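Local coordinates for protein sulfotransferase (Mycobacterium tuberculosis, PDB 2ZQ5) that probably transfers a sulfo group from the donor PAPS to an acceptor, as members of the sulfotransferase family do, at residues P128-P133 against L216-L221; L120-A125 against M166-L171; R211-L216 against M243-D248; L26-T31 against L74-W79. All blocks are in the same frame, centred on the assembly; numbering follows the deposited sequence.

Interaction 1. Residues P128-P133 against L216-L221; sequences PQPRPP and LQLIGL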
loop_
_atom_site.group_PDB
_atom_site.type_symbol
_atom_site.label_atom_id
_atom_site.label_comp_id
_atom_site.label_asym_id
_atom_site.label_seq_id
_atom_site.Cartn_x
_atom_site.Cartn_y
_atom_site.Cartn_z
ATOM N N PRO A 128 1.943 -4.463 14.136
ATOM C CA PRO A 128 2.760 -5.637 13.809
ATOM C C PRO A 128 2.987 -6.583 14.985
ATOM O O PRO A 128 3.423 -6.166 16.063
ATOM C CB PRO A 128 4.055 -5.017 13.296
ATOM C CG PRO A 128 3.567 -3.763 12.635
ATOM C CD PRO A 128 2.591 -3.230 13.655
ATOM N N GLN A 129 2.694 -7.857 14.754
ATOM C CA GLN A 129 2.832 -8.901 15.763
ATOM C C GLN A 129 2.452 -10.222 15.110
ATOM O O GLN A 129 1.852 -10.240 14.037
ATOM C CB GLN A 129 1.870 -8.636 16.920
ATOM C CG GLN A 129 0.411 -8.631 16.478
ATOM C CD GLN A 129 -0.546 -8.206 17.568
ATOM O OE1 GLN A 129 -0.800 -8.946 18.518
ATOM N NE2 GLN A 129 -1.085 -7.000 17.437
ATOM N N PRO A 130 2.806 -11.351 15.740
ATOM C CA PRO A 130 2.444 -12.638 15.142
ATOM C C PRO A 130 0.918 -12.763 15.110
ATOM O O PRO A 130 0.242 -12.458 16.092
ATOM C CB PRO A 130 3.087 -13.649 16.088
ATOM C CG PRO A 130 4.290 -12.908 16.600
ATOM C CD PRO A 130 3.726 -11.541 16.877
ATOM N N ARG A 131 0.381 -13.201 13.979
ATOM C CA ARG A 131 -1.063 -13.354 13.833
ATOM C C ARG A 131 -1.614 -14.441 14.751
ATOM O O ARG A 131 -1.260 -15.612 14.621
ATOM C CB ARG A 131 -1.404 -13.696 12.383
ATOM C CG ARG A 131 -2.893 -13.772 12.096
ATOM C CD ARG A 131 -3.179 -14.268 10.688
ATOM N NE ARG A 131 -2.623 -13.417 9.638
ATOM C CZ ARG A 131 -1.539 -13.712 8.926
ATOM N NH1 ARG A 131 -0.876 -14.840 9.147
ATOM N NH2 ARG A 131 -1.131 -12.887 7.970
ATOM N N PRO A 132 -2.487 -14.066 15.699
ATOM C CA PRO A 132 -3.060 -15.063 16.610
ATOM C C PRO A 132 -4.091 -15.904 15.864
ATOM O O PRO A 132 -4.552 -15.518 14.787
ATOM C CB PRO A 132 -3.728 -14.211 17.693
ATOM C CG PRO A 132 -3.037 -12.877 17.596
ATOM C CD PRO A 132 -2.853 -12.703 16.117
ATOM N N PRO A 133 -4.462 -17.069 16.417
ATOM C CA PRO A 133 -5.458 -17.900 15.739
ATOM C C PRO A 133 -6.723 -17.067 15.533
ATOM O O PRO A 133 -7.152 -16.342 16.434
ATOM C CB PRO A 133 -5.656 -19.052 16.716
ATOM C CG PRO A 133 -4.297 -19.201 17.320
ATOM C CD PRO A 133 -3.908 -17.764 17.593
ATOM N N LEU A 216 6.763 -9.539 7.249
ATOM C CA LEU A 216 5.944 -10.682 6.851
ATOM C C LEU A 216 6.353 -11.897 7.687
ATOM O O LEU A 216 5.507 -12.693 8.088
ATOM C CB LEU A 216 6.114 -11.003 5.360
ATOM C CG LEU A 216 5.640 -9.952 4.351
ATOM C CD1 LEU A 216 5.549 -10.603 2.975
ATOM C CD2 LEU A 216 4.277 -9.400 4.747
ATOM N N GLN A 217 7.654 -12.039 7.939
ATOM C CA GLN A 217 8.162 -13.146 8.750
ATOM C C GLN A 217 7.567 -13.084 10.154
ATOM O O GLN A 217 7.192 -14.108 10.727
ATOM C CB GLN A 217 9.686 -13.081 8.871
ATOM C CG GLN A 217 10.458 -13.423 7.613
ATOM C CD GLN A 217 11.955 -13.301 7.827
ATOM O OE1 GLN A 217 12.453 -12.244 8.213
ATOM N NE2 GLN A 217 12.680 -14.386 7.582
ATOM N N LEU A 218 7.504 -11.877 10.706
ATOM C CA LEU A 218 6.964 -11.658 12.042
ATOM C C LEU A 218 5.463 -11.920 12.103
ATOM O O LEU A 218 4.992 -12.720 12.912
ATOM C CB LEU A 218 7.242 -10.219 12.478
ATOM C CG LEU A 218 6.491 -9.728 13.719
ATOM C CD1 LEU A 218 7.059 -10.395 14.969
ATOM C CD2 LEU A 218 6.608 -8.212 13.804
ATOM N N ILE A 219 4.712 -11.242 11.243
ATOM C CA ILE A 219 3.266 -11.398 11.226
ATOM C C ILE A 219 2.851 -12.819 10.861
ATOM O O ILE A 219 1.854 -13.327 11.377
ATOM C CB ILE A 219 2.626 -10.377 10.249
ATOM C CG1 ILE A 219 2.922 -8.960 10.743
ATOM C CG2 ILE A 219 1.117 -10.619 10.138
ATOM C CD1 ILE A 219 2.553 -7.869 9.754
ATOM N N GLY A 220 3.626 -13.468 9.993
ATOM C CA GLY A 220 3.305 -14.824 9.583
ATOM C C GLY A 220 3.993 -15.924 10.375
ATOM O O GLY A 220 4.008 -17.075 9.937
ATOM N N LEU A 221 4.540 -15.581 11.540
ATOM C CA LEU A 221 5.250 -16.541 12.389
ATOM C C LEU A 221 4.455 -17.795 12.750
ATOM O O LEU A 221 5.030 -18.881 12.881
ATOM C CB LEU A 221 5.707 -15.856 13.679
ATOM C CG LEU A 221 6.465 -16.734 14.681
ATOM C CD1 LEU A 221 7.813 -17.139 14.090
ATOM C CD2 LEU A 221 6.658 -15.975 15.987
#
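Arg131 N donates to Ile219 O in a 3.0 Å hydrogen bond that joins the proline-rich loop 128-133 to the C-terminal end of helix 206-219. Two CA-H...O contacts run alongside in both directions: Ile219 CA approaches Gln129 O at 3.4 Å, nearly straight, and Pro130 CA approaches Leu218 O at 3.4 Å. The Arg131 side chain runs out extended as far as CD and then bends (chi3 -60°), which brings the guanidinium back toward the helix end. Ile219 O lies over one face of this group, 3.8 Å from Arg131 NH1, while Arg131 NH2 rests 3.9 Å from Ile219 CG2. On the other side of the main-chain bond, Leu218 swings CG away from its own N (chi1 167°) and spreads its methyls over two prolines: Leu218 CD1 meets Pro130 CD at 4.0 Å, and Leu218 CD2 meets Pro128 CB at 4.1 Å. Leu221 lies beside Pro130, pointing the same way, with Leu221 CD2 3.9 Å from Pro130 CG. Ala78 and Trp79 of helix 55-81 close over Leu218. Pro128 and Pro130 have no N-H to offer, and Arg131 N makes the one conventional hydrogen bond between the segments; the rest is CA-H...O contact, the guanidinium and apolar packing. The buried guanidinium has partners of its own: NH1 pairs with Asp223 and Gln118, and NH2 with Gly119 O. The acid and the carbonyls round it probably offset the cost of burying the charge.

Interaction 2. Residues L120-A125 against M166-L171; sequences LHMWLA and MAAYEL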
loop_
_atom_site.group_PDB
_atom_site.type_symbol
_atom_site.label_atom_id
_atom_site.label_comp_id
_atom_site.label_asym_id
_atom_site.label_seq_id
_atom_site.Cartn_x
_atom_site.Cartn_y
_atom_site.Cartn_z
ATOM N N LEU A 120 -2.261 -9.599 4.625
ATOM C CA LEU A 120 -1.922 -8.603 5.635
ATOM C C LEU A 120 -3.159 -7.993 6.279
ATOM O O LEU A 120 -3.644 -6.945 5.857
ATOM C CB LEU A 120 -1.074 -7.499 5.000
ATOM C CG LEU A 120 -0.541 -6.417 5.941
ATOM C CD1 LEU A 120 0.422 -7.025 6.952
ATOM C CD2 LEU A 120 0.160 -5.354 5.117
ATOM N N HIS A 121 -3.669 -8.643 7.316
ATOM C CA HIS A 121 -4.853 -8.138 7.995
ATOM C C HIS A 121 -4.598 -6.737 8.525
ATOM O O HIS A 121 -3.549 -6.452 9.099
ATOM C CB HIS A 121 -5.246 -9.089 9.123
ATOM C CG HIS A 121 -5.474 -10.489 8.654
ATOM N ND1 HIS A 121 -6.610 -10.873 7.973
ATOM C CD2 HIS A 121 -4.667 -11.575 8.682
ATOM C CE1 HIS A 121 -6.490 -12.134 7.599
ATOM N NE2 HIS A 121 -5.319 -12.583 8.015
ATOM N N MET A 122 -5.580 -5.870 8.318
ATOM C CA MET A 122 -5.502 -4.481 8.728
ATOM C C MET A 122 -4.950 -4.259 10.137
ATOM O O MET A 122 -3.996 -3.502 10.320
ATOM C CB MET A 122 -6.895 -3.848 8.598
ATOM C CG MET A 122 -6.938 -2.327 8.622
ATOM S SD MET A 122 -6.394 -1.577 10.159
ATOM C CE MET A 122 -7.552 -2.197 11.277
ATOM N N TRP A 123 -5.525 -4.920 11.136
ATOM C CA TRP A 123 -5.065 -4.695 12.498
ATOM C C TRP A 123 -3.622 -5.099 12.753
ATOM O O TRP A 123 -2.968 -4.547 13.638
ATOM C CB TRP A 123 -6.002 -5.367 13.517
ATOM C CG TRP A 123 -5.925 -6.868 13.649
ATOM C CD1 TRP A 123 -6.369 -7.804 12.756
ATOM C CD2 TRP A 123 -5.441 -7.595 14.784
ATOM N NE1 TRP A 123 -6.198 -9.069 13.270
ATOM C CE2 TRP A 123 -5.630 -8.969 14.514
ATOM C CE3 TRP A 123 -4.870 -7.217 16.007
ATOM C CZ2 TRP A 123 -5.267 -9.969 15.427
ATOM C CZ3 TRP A 123 -4.508 -8.210 16.914
ATOM C CH2 TRP A 123 -4.710 -9.571 16.617
ATOM N N LEU A 124 -3.119 -6.045 11.970
ATOM C CA LEU A 124 -1.744 -6.492 12.133
ATOM C C LEU A 124 -0.796 -5.522 11.435
ATOM O O LEU A 124 0.360 -5.382 11.830
ATOM C CB LEU A 124 -1.588 -7.907 11.581
ATOM C CG LEU A 124 -2.466 -8.928 12.314
ATOM C CD1 LEU A 124 -2.421 -10.259 11.582
ATOM C CD2 LEU A 124 -2.000 -9.083 13.760
ATOM N N ALA A 125 -1.286 -4.850 10.398
ATOM C CA ALA A 125 -0.475 -3.869 9.685
ATOM C C ALA A 125 -0.386 -2.627 10.570
ATOM O O ALA A 125 0.625 -1.925 10.581
ATOM C CB ALA A 125 -1.118 -3.523 8.350
ATOM N N MET A 166 -10.533 1.108 7.300
ATOM C CA MET A 166 -10.854 -0.233 6.840
ATOM C C MET A 166 -11.196 -1.121 8.032
ATOM O O MET A 166 -10.736 -0.870 9.148
ATOM C CB MET A 166 -9.647 -0.797 6.087
ATOM C CG MET A 166 -9.780 -2.222 5.600
ATOM S SD MET A 166 -8.247 -2.764 4.813
ATOM C CE MET A 166 -8.585 -2.362 3.101
ATOM N N ALA A 167 -12.008 -2.150 7.803
ATOM C CA ALA A 167 -12.371 -3.066 8.879
ATOM C C ALA A 167 -11.092 -3.736 9.368
ATOM O O ALA A 167 -10.215 -4.062 8.569
ATOM C CB ALA A 167 -13.356 -4.112 8.375
ATOM N N ALA A 168 -10.995 -3.942 10.677
ATOM C CA ALA A 168 -9.813 -4.548 11.283
ATOM C C ALA A 168 -9.415 -5.899 10.698
ATOM O O ALA A 168 -8.236 -6.251 10.689
ATOM C CB ALA A 168 -10.018 -4.680 12.792
ATOM N N TYR A 169 -10.388 -6.652 10.198
ATOM C CA TYR A 169 -10.113 -7.975 9.644
ATOM C C TYR A 169 -9.866 -8.003 8.138
ATOM O O TYR A 169 -9.498 -9.040 7.587
ATOM C CB TYR A 169 -11.272 -8.913 9.988
ATOM C CG TYR A 169 -12.602 -8.424 9.468
ATOM C CD1 TYR A 169 -12.961 -8.608 8.134
ATOM C CD2 TYR A 169 -13.487 -7.741 10.303
ATOM C CE1 TYR A 169 -14.169 -8.124 7.641
ATOM C CE2 TYR A 169 -14.696 -7.251 9.820
ATOM C CZ TYR A 169 -15.030 -7.447 8.489
ATOM O OH TYR A 169 -16.228 -6.969 8.008
ATOM N N GLU A 170 -10.068 -6.871 7.473
ATOM C CA GLU A 170 -9.868 -6.794 6.027
ATOM C C GLU A 170 -8.389 -6.767 5.658
ATOM O O GLU A 170 -7.550 -6.366 6.460
ATOM C CB GLU A 170 -10.548 -5.547 5.461
ATOM C CG GLU A 170 -12.065 -5.618 5.409
ATOM C CD GLU A 170 -12.675 -4.382 4.773
ATOM O OE1 GLU A 170 -12.655 -3.306 5.407
ATOM O OE2 GLU A 170 -13.166 -4.484 3.629
ATOM N N LEU A 171 -8.074 -7.188 4.437
ATOM C CA LEU A 171 -6.687 -7.200 3.981
ATOM C C LEU A 171 -6.228 -5.810 3.555
ATOM O O LEU A 171 -6.916 -5.115 2.802
ATOM C CB LEU A 171 -6.513 -8.191 2.827
ATOM C CG LEU A 171 -6.890 -9.648 3.125
ATOM C CD1 LEU A 171 -6.525 -10.517 1.936
ATOM C CD2 LEU A 171 -6.161 -10.137 4.369
#
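Met122 N and Trp123 N, at the start of helix 122-126, donate to carbonyls of the loop 166-171. Met122 N reaches Glu170 O at 2.8 Å, and Trp123 N reaches Ala168 O at 3.1 Å. The type I turn from Ala167 to Glu170 thus satisfies first-turn N-H groups, and His121, at the N-cap position, takes those of Leu124 and Ala125 on its own O. Packing is tightest beneath this turn: bends at chi2 and chi3 (-64° and -62°) curl Met122 back until its CE meets Ala168 CB at 3.8 Å; a still shorter approach of Met122 CE to Ala168 CA is doubtful in detail. Ala168 CB also touches Trp123 CB at 4.1 Å. Met166 and Met122 lie alongside, running opposite ways, with Met122 CG 4.0 Å from Met166 CB. Toward solvent the contact slackens. His121 ND1 makes only a weak, though straight, 3.4 Å hydrogen bond to Tyr169 O, which lies in the ring plane; Leu171 CD2 stands 3.7 Å from His121 ND1. Trp137 and Tyr143 set their rings edge-to-face with Trp123, and helix 141-156 backs the turn. Leu120, just beyond edge strand 117-119, and Leu124 lean on Ile219 of helix 206-219.

Interaction 3. Residues R211-L216 against M243-D248; sequences RHRRNL and MATYPD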
loop_
_atom_site.group_PDB
_atom_site.type_symbol
_atom_site.label_atom_id
_atom_site.label_comp_id
_atom_site.label_asym_id
_atom_site.label_seq_id
_atom_site.Cartn_x
_atom_site.Cartn_y
_atom_site.Cartn_z
ATOM N N ARG A 211 12.858 -4.836 4.779
ATOM C CA ARG A 211 12.140 -4.618 6.030
ATOM C C ARG A 211 10.719 -5.179 5.894
ATOM O O ARG A 211 10.169 -5.761 6.832
ATOM C CB ARG A 211 12.096 -3.127 6.372
ATOM C CG ARG A 211 11.572 -2.866 7.770
ATOM C CD ARG A 211 11.312 -1.396 8.033
ATOM N NE ARG A 211 10.754 -1.216 9.371
ATOM C CZ ARG A 211 11.480 -1.152 10.482
ATOM N NH1 ARG A 211 12.803 -1.235 10.426
ATOM N NH2 ARG A 211 10.877 -1.041 11.660
ATOM N N HIS A 212 10.133 -4.997 4.715
ATOM C CA HIS A 212 8.797 -5.503 4.413
ATOM C C HIS A 212 8.797 -7.014 4.681
ATOM O O HIS A 212 7.901 -7.542 5.341
ATOM C CB HIS A 212 8.486 -5.171 2.942
ATOM C CG HIS A 212 7.190 -5.720 2.426
ATOM N ND1 HIS A 212 7.070 -6.999 1.922
ATOM C CD2 HIS A 212 5.984 -5.130 2.242
ATOM C CE1 HIS A 212 5.850 -7.169 1.445
ATOM N NE2 HIS A 212 5.172 -6.049 1.625
ATOM N N ARG A 213 9.827 -7.699 4.194
ATOM C CA ARG A 213 9.946 -9.142 4.382
ATOM C C ARG A 213 10.085 -9.526 5.857
ATOM O O ARG A 213 9.480 -10.504 6.304
ATOM C CB ARG A 213 11.134 -9.677 3.579
ATOM C CG ARG A 213 11.348 -11.170 3.723
ATOM C CD ARG A 213 12.333 -11.687 2.687
ATOM N NE ARG A 213 12.668 -13.090 2.920
ATOM C CZ ARG A 213 13.455 -13.507 3.906
ATOM N NH1 ARG A 213 13.991 -12.629 4.745
ATOM N NH2 ARG A 213 13.708 -14.802 4.058
ATOM N N ARG A 214 10.878 -8.767 6.611
ATOM C CA ARG A 214 11.043 -9.042 8.036
ATOM C C ARG A 214 9.687 -8.931 8.724
ATOM O O ARG A 214 9.395 -9.674 9.661
ATOM C CB ARG A 214 12.028 -8.059 8.675
ATOM C CG ARG A 214 13.475 -8.230 8.242
ATOM C CD ARG A 214 14.390 -7.389 9.121
ATOM N NE ARG A 214 14.233 -7.738 10.532
ATOM C CZ ARG A 214 14.841 -7.112 11.535
ATOM N NH1 ARG A 214 15.656 -6.093 11.292
ATOM N NH2 ARG A 214 14.634 -7.504 12.784
ATOM N N ASN A 215 8.856 -7.999 8.266
ATOM C CA ASN A 215 7.534 -7.850 8.852
ATOM C C ASN A 215 6.615 -9.008 8.463
ATOM O O ASN A 215 5.777 -9.423 9.262
ATOM C CB ASN A 215 6.922 -6.500 8.472
ATOM C CG ASN A 215 7.255 -5.420 9.484
ATOM O OD1 ASN A 215 7.067 -5.615 10.688
ATOM N ND2 ASN A 215 7.749 -4.280 9.012
ATOM N N LEU A 216 6.763 -9.539 7.249
ATOM C CA LEU A 216 5.944 -10.682 6.851
ATOM C C LEU A 216 6.353 -11.897 7.687
ATOM O O LEU A 216 5.507 -12.693 8.088
ATOM C CB LEU A 216 6.114 -11.003 5.360
ATOM C CG LEU A 216 5.640 -9.952 4.351
ATOM C CD1 LEU A 216 5.549 -10.603 2.975
ATOM C CD2 LEU A 216 4.277 -9.400 4.747
ATOM N N MET A 243 11.934 -8.354 -6.518
ATOM C CA MET A 243 12.569 -9.595 -6.954
ATOM C C MET A 243 13.863 -9.896 -6.200
ATOM O O MET A 243 14.200 -11.059 -5.990
ATOM C CB MET A 243 12.837 -9.560 -8.463
ATOM C CG MET A 243 11.580 -9.411 -9.315
ATOM S SD MET A 243 10.340 -10.699 -9.016
ATOM C CE MET A 243 10.904 -11.977 -10.113
ATOM N N ALA A 244 14.589 -8.863 -5.789
ATOM C CA ALA A 244 15.828 -9.089 -5.048
ATOM C C ALA A 244 15.505 -9.674 -3.674
ATOM O O ALA A 244 16.237 -10.520 -3.152
ATOM C CB ALA A 244 16.597 -7.780 -4.892
ATOM N N THR A 245 14.397 -9.220 -3.098
ATOM C CA THR A 245 13.961 -9.665 -1.779
ATOM C C THR A 245 13.186 -10.982 -1.822
ATOM O O THR A 245 13.288 -11.804 -0.908
ATOM C CB THR A 245 13.079 -8.581 -1.132
ATOM O OG1 THR A 245 13.789 -7.338 -1.128
ATOM C CG2 THR A 245 12.724 -8.955 0.299
ATOM N N TYR A 246 12.420 -11.170 -2.891
ATOM C CA TYR A 246 11.603 -12.366 -3.087
ATOM C C TYR A 246 11.887 -12.882 -4.498
ATOM O O TYR A 246 11.073 -12.714 -5.407
ATOM C CB TYR A 246 10.122 -11.999 -2.970
ATOM C CG TYR A 246 9.736 -11.279 -1.694
ATOM C CD1 TYR A 246 9.506 -11.983 -0.514
ATOM C CD2 TYR A 246 9.559 -9.894 -1.679
ATOM C CE1 TYR A 246 9.099 -11.330 0.651
ATOM C CE2 TYR A 246 9.154 -9.230 -0.517
ATOM C CZ TYR A 246 8.922 -9.954 0.642
ATOM O OH TYR A 246 8.489 -9.318 1.787
ATOM N N PRO A 247 13.045 -13.529 -4.699
ATOM C CA PRO A 247 13.447 -14.064 -6.006
ATOM C C PRO A 247 12.444 -14.965 -6.722
ATOM O O PRO A 247 12.400 -14.992 -7.955
ATOM C CB PRO A 247 14.752 -14.796 -5.690
ATOM C CG PRO A 247 15.301 -14.024 -4.530
ATOM C CD PRO A 247 14.076 -13.803 -3.682
ATOM N N ASP A 248 11.649 -15.697 -5.949
ATOM C CA ASP A 248 10.659 -16.619 -6.499
ATOM C C ASP A 248 9.236 -16.063 -6.499
ATOM O O ASP A 248 8.272 -16.821 -6.593
ATOM C CB ASP A 248 10.686 -17.921 -5.697
ATOM C CG ASP A 248 10.360 -17.705 -4.225
ATOM O OD1 ASP A 248 10.229 -16.531 -3.806
ATOM O OD2 ASP A 248 10.241 -18.705 -3.483
HETATM O O HOH W 1 12.403 -14.398 0.271
#
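His212 and Tyr246 are joined by a hydrogen bond: His212 ND1 and Tyr246 OH are 2.7 Å apart, either able to donate, with the hydroxyl in the imidazole plane at its edge. The rings meet rim to rim at 85°, neither lying over the other's face. With CG of His212 opposite its backbone N, chi1 (175°) carries the ring toward the tyrosine and chi2 (-85°) turns ND1 to the phenol. Carbons of helix 206-219 crowd the same oxygen: Tyr246 OH is 3.2 Å from Arg213 CB, and Tyr246 OH is 3.4 Å from Leu216 CD1. A second polar link is indirect: one water accepts from Arg213 NE at 3.0 Å and donates to Thr245 O at 3.0 Å. Thr245 OG1 instead turns back to Ala241 O in its own helix. Among the apolar contacts, Leu216 CD1 lies 4.2 Å from Tyr246 CZ. Arg213 stretches out from CG to NE, antiparallel to the Thr245 side chain, with Arg213 CD 3.6 Å from Thr245 CG2. That same methyl sits over one face of the Tyr246 ring, toward its rim. The contact brings helix 206-219 up to the end of helix 239-245, where the chain turns toward strand 250-255. Tyr246 also meets Phe95 of strand 94-97; His212 and Leu216 rest on Leu230 of strand 227-231 and on Leu177 of helix 175-178.

Interaction 4. Residues L26-T31 against L74-W79; sequences LDDFGT and LSQSAW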
loop_
_atom_site.group_PDB
_atom_site.type_symbol
_atom_site.label_atom_id
_atom_site.label_comp_id
_atom_site.label_asym_id
_atom_site.label_seq_id
_atom_site.Cartn_x
_atom_site.Cartn_y
_atom_site.Cartn_z
ATOM N N LEU A 26 7.986 3.578 23.565
ATOM C CA LEU A 26 9.113 2.862 22.974
ATOM C C LEU A 26 10.074 3.873 22.354
ATOM O O LEU A 26 9.641 4.917 21.857
ATOM C CB LEU A 26 8.613 1.902 21.894
ATOM C CG LEU A 26 7.603 0.842 22.328
ATOM C CD1 LEU A 26 7.104 0.088 21.106
ATOM C CD2 LEU A 26 8.255 -0.111 23.323
ATOM N N ASP A 27 11.371 3.578 22.377
ATOM C CA ASP A 27 12.343 4.498 21.799
ATOM C C ASP A 27 13.412 3.860 20.915
ATOM O O ASP A 27 14.346 4.539 20.494
ATOM C CB ASP A 27 13.024 5.323 22.897
ATOM C CG ASP A 27 13.631 4.462 23.980
ATOM O OD1 ASP A 27 14.246 3.431 23.647
ATOM O OD2 ASP A 27 13.502 4.826 25.168
ATOM N N ASP A 28 13.286 2.565 20.638
ATOM C CA ASP A 28 14.247 1.893 19.768
ATOM C C ASP A 28 13.669 1.885 18.357
ATOM O O ASP A 28 12.818 1.062 18.026
ATOM C CB ASP A 28 14.503 0.455 20.227
ATOM C CG ASP A 28 15.536 -0.257 19.368
ATOM O OD1 ASP A 28 16.008 0.330 18.371
ATOM O OD2 ASP A 28 15.883 -1.412 19.687
ATOM N N PHE A 29 14.129 2.820 17.536
ATOM C CA PHE A 29 13.657 2.938 16.162
ATOM C C PHE A 29 14.461 2.040 15.232
ATOM O O PHE A 29 14.250 2.040 14.020
ATOM C CB PHE A 29 13.760 4.397 15.707
ATOM C CG PHE A 29 12.832 5.325 16.440
ATOM C CD1 PHE A 29 11.545 5.563 15.966
ATOM C CD2 PHE A 29 13.235 5.942 17.623
ATOM C CE1 PHE A 29 10.671 6.400 16.657
ATOM C CE2 PHE A 29 12.369 6.780 18.323
ATOM C CZ PHE A 29 11.085 7.011 17.840
ATOM N N GLY A 30 15.378 1.268 15.808
ATOM C CA GLY A 30 16.205 0.380 15.012
ATOM C C GLY A 30 17.268 1.154 14.263
ATOM O O GLY A 30 17.383 2.370 14.418
ATOM N N THR A 31 18.058 0.453 13.458
ATOM C CA THR A 31 19.101 1.103 12.683
ATOM C C THR A 31 18.457 1.842 11.519
ATOM O O THR A 31 17.271 1.668 11.239
ATOM C CB THR A 31 20.107 0.086 12.119
ATOM O OG1 THR A 31 19.444 -0.766 11.179
ATOM C CG2 THR A 31 20.695 -0.757 13.240
ATOM N N LEU A 74 6.792 -0.368 16.901
ATOM C CA LEU A 74 6.096 -1.607 17.236
ATOM C C LEU A 74 6.750 -2.815 16.574
ATOM O O LEU A 74 6.890 -3.865 17.198
ATOM C CB LEU A 74 4.619 -1.528 16.831
ATOM C CG LEU A 74 3.759 -0.530 17.619
ATOM C CD1 LEU A 74 2.375 -0.432 16.992
ATOM C CD2 LEU A 74 3.656 -0.966 19.075
ATOM N N SER A 75 7.153 -2.673 15.315
ATOM C CA SER A 75 7.809 -3.777 14.616
ATOM C C SER A 75 9.163 -4.092 15.245
ATOM O O SER A 75 9.504 -5.257 15.445
ATOM C CB SER A 75 7.999 -3.448 13.130
ATOM O OG SER A 75 6.801 -3.650 12.401
ATOM N N GLN A 76 9.936 -3.054 15.553
ATOM C CA GLN A 76 11.253 -3.242 16.159
ATOM C C GLN A 76 11.121 -4.017 17.469
ATOM O O GLN A 76 11.888 -4.947 17.737
ATOM C CB GLN A 76 11.916 -1.887 16.416
ATOM C CG GLN A 76 13.347 -1.981 16.926
ATOM C CD GLN A 76 14.231 -2.811 16.017
ATOM O OE1 GLN A 76 14.282 -2.586 14.809
ATOM N NE2 GLN A 76 14.934 -3.780 16.597
ATOM N N SER A 77 10.141 -3.634 18.279
ATOM C CA SER A 77 9.906 -4.305 19.551
ATOM C C SER A 77 9.422 -5.735 19.330
ATOM O O SER A 77 9.829 -6.655 20.042
ATOM C CB SER A 77 8.874 -3.531 20.374
ATOM O OG SER A 77 8.675 -4.143 21.640
ATOM N N ALA A 78 8.552 -5.924 18.343
ATOM C CA ALA A 78 8.030 -7.251 18.047
ATOM C C ALA A 78 9.147 -8.211 17.644
ATOM O O ALA A 78 9.136 -9.380 18.033
ATOM C CB ALA A 78 6.981 -7.171 16.941
ATOM N N TRP A 79 10.106 -7.724 16.861
ATOM C CA TRP A 79 11.216 -8.569 16.433
ATOM C C TRP A 79 12.050 -9.031 17.624
ATOM O O TRP A 79 12.589 -10.138 17.617
ATOM C CB TRP A 79 12.101 -7.838 15.413
ATOM C CG TRP A 79 11.428 -7.628 14.082
ATOM C CD1 TRP A 79 10.621 -8.514 13.426
ATOM C CD2 TRP A 79 11.517 -6.468 13.244
ATOM N NE1 TRP A 79 10.198 -7.975 12.230
ATOM C CE2 TRP A 79 10.733 -6.722 12.095
ATOM C CE3 TRP A 79 12.182 -5.240 13.352
ATOM C CZ2 TRP A 79 10.595 -5.789 11.059
ATOM C CZ3 TRP A 79 12.045 -4.313 12.322
ATOM C CH2 TRP A 79 11.257 -4.596 11.190
HETATM O O HOH W 2 13.135 -0.726 13.346
#
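Gln76 reaches across to Gly30 and Asp28 without a single direct hydrogen bond between the segments; a water does the joining. It donates to Gln76 OE1 at 2.6 Å and to Phe29 O at 3.1 Å, linking helix 55-81 to the loop 26-31. A bend at chi2 (55°) turns the glutamine amide along the loop, and Gln76 OE1 stops 3.5 Å from Gly30 CA, a residue with positive phi (75°) whose bare carbon faces the amide. The stem of the glutamine packs on Asp28: Gln76 CG lies 3.3 Å from Asp28 O and 3.7 Å from Asp28 CG, the carboxylate and amide planes 29° apart. Asp28 OD1 folds back onto Gly30 N at 2.8 Å, an Asx turn that shapes the loop here, while OD2 forms a salt bridge with Lys80. Phe29 O also takes a hydrogen bond from Arg72 of helix 55-81. At the other end Leu26 crosses Leu74 at about a right angle, with Leu26 CD1 4.1 Å from Leu74 CD2; Ser77 CB borders the same Leu26 methyl. Chemically, the bridging water, Arg72 and Lys80 add polar links to the van der Waals contact, giving a mixed contact at the surface, polar round Gln76 and apolar at Leu26.

How the interactions relate
Helix 206-219 ties interactions 1 and 3 together: they share Leu216, and their centres lie 15 Å apart. Interaction 4 joins them from helix 55-81, where Ser75 OG comes within 2.6 Å of Asn215 OD1, a probable hydrogen bond, and Ala78 CB packs 3.3 Å from Leu218 CD2. Interactions 1 and 2, with centres 12 Å apart, meet where Ile219 CD1 touches Leu120 CD1 at 3.6 Å. Interactions 2 and 4 stay separate, nearest atoms about 7 Å apart. In relatives the donor's phosphosulfate binds in the loop after the first core strand; the equivalent loop here would lie between strand 94-97 and helix 104-111, and interaction 3 approaches that strand through Tyr246.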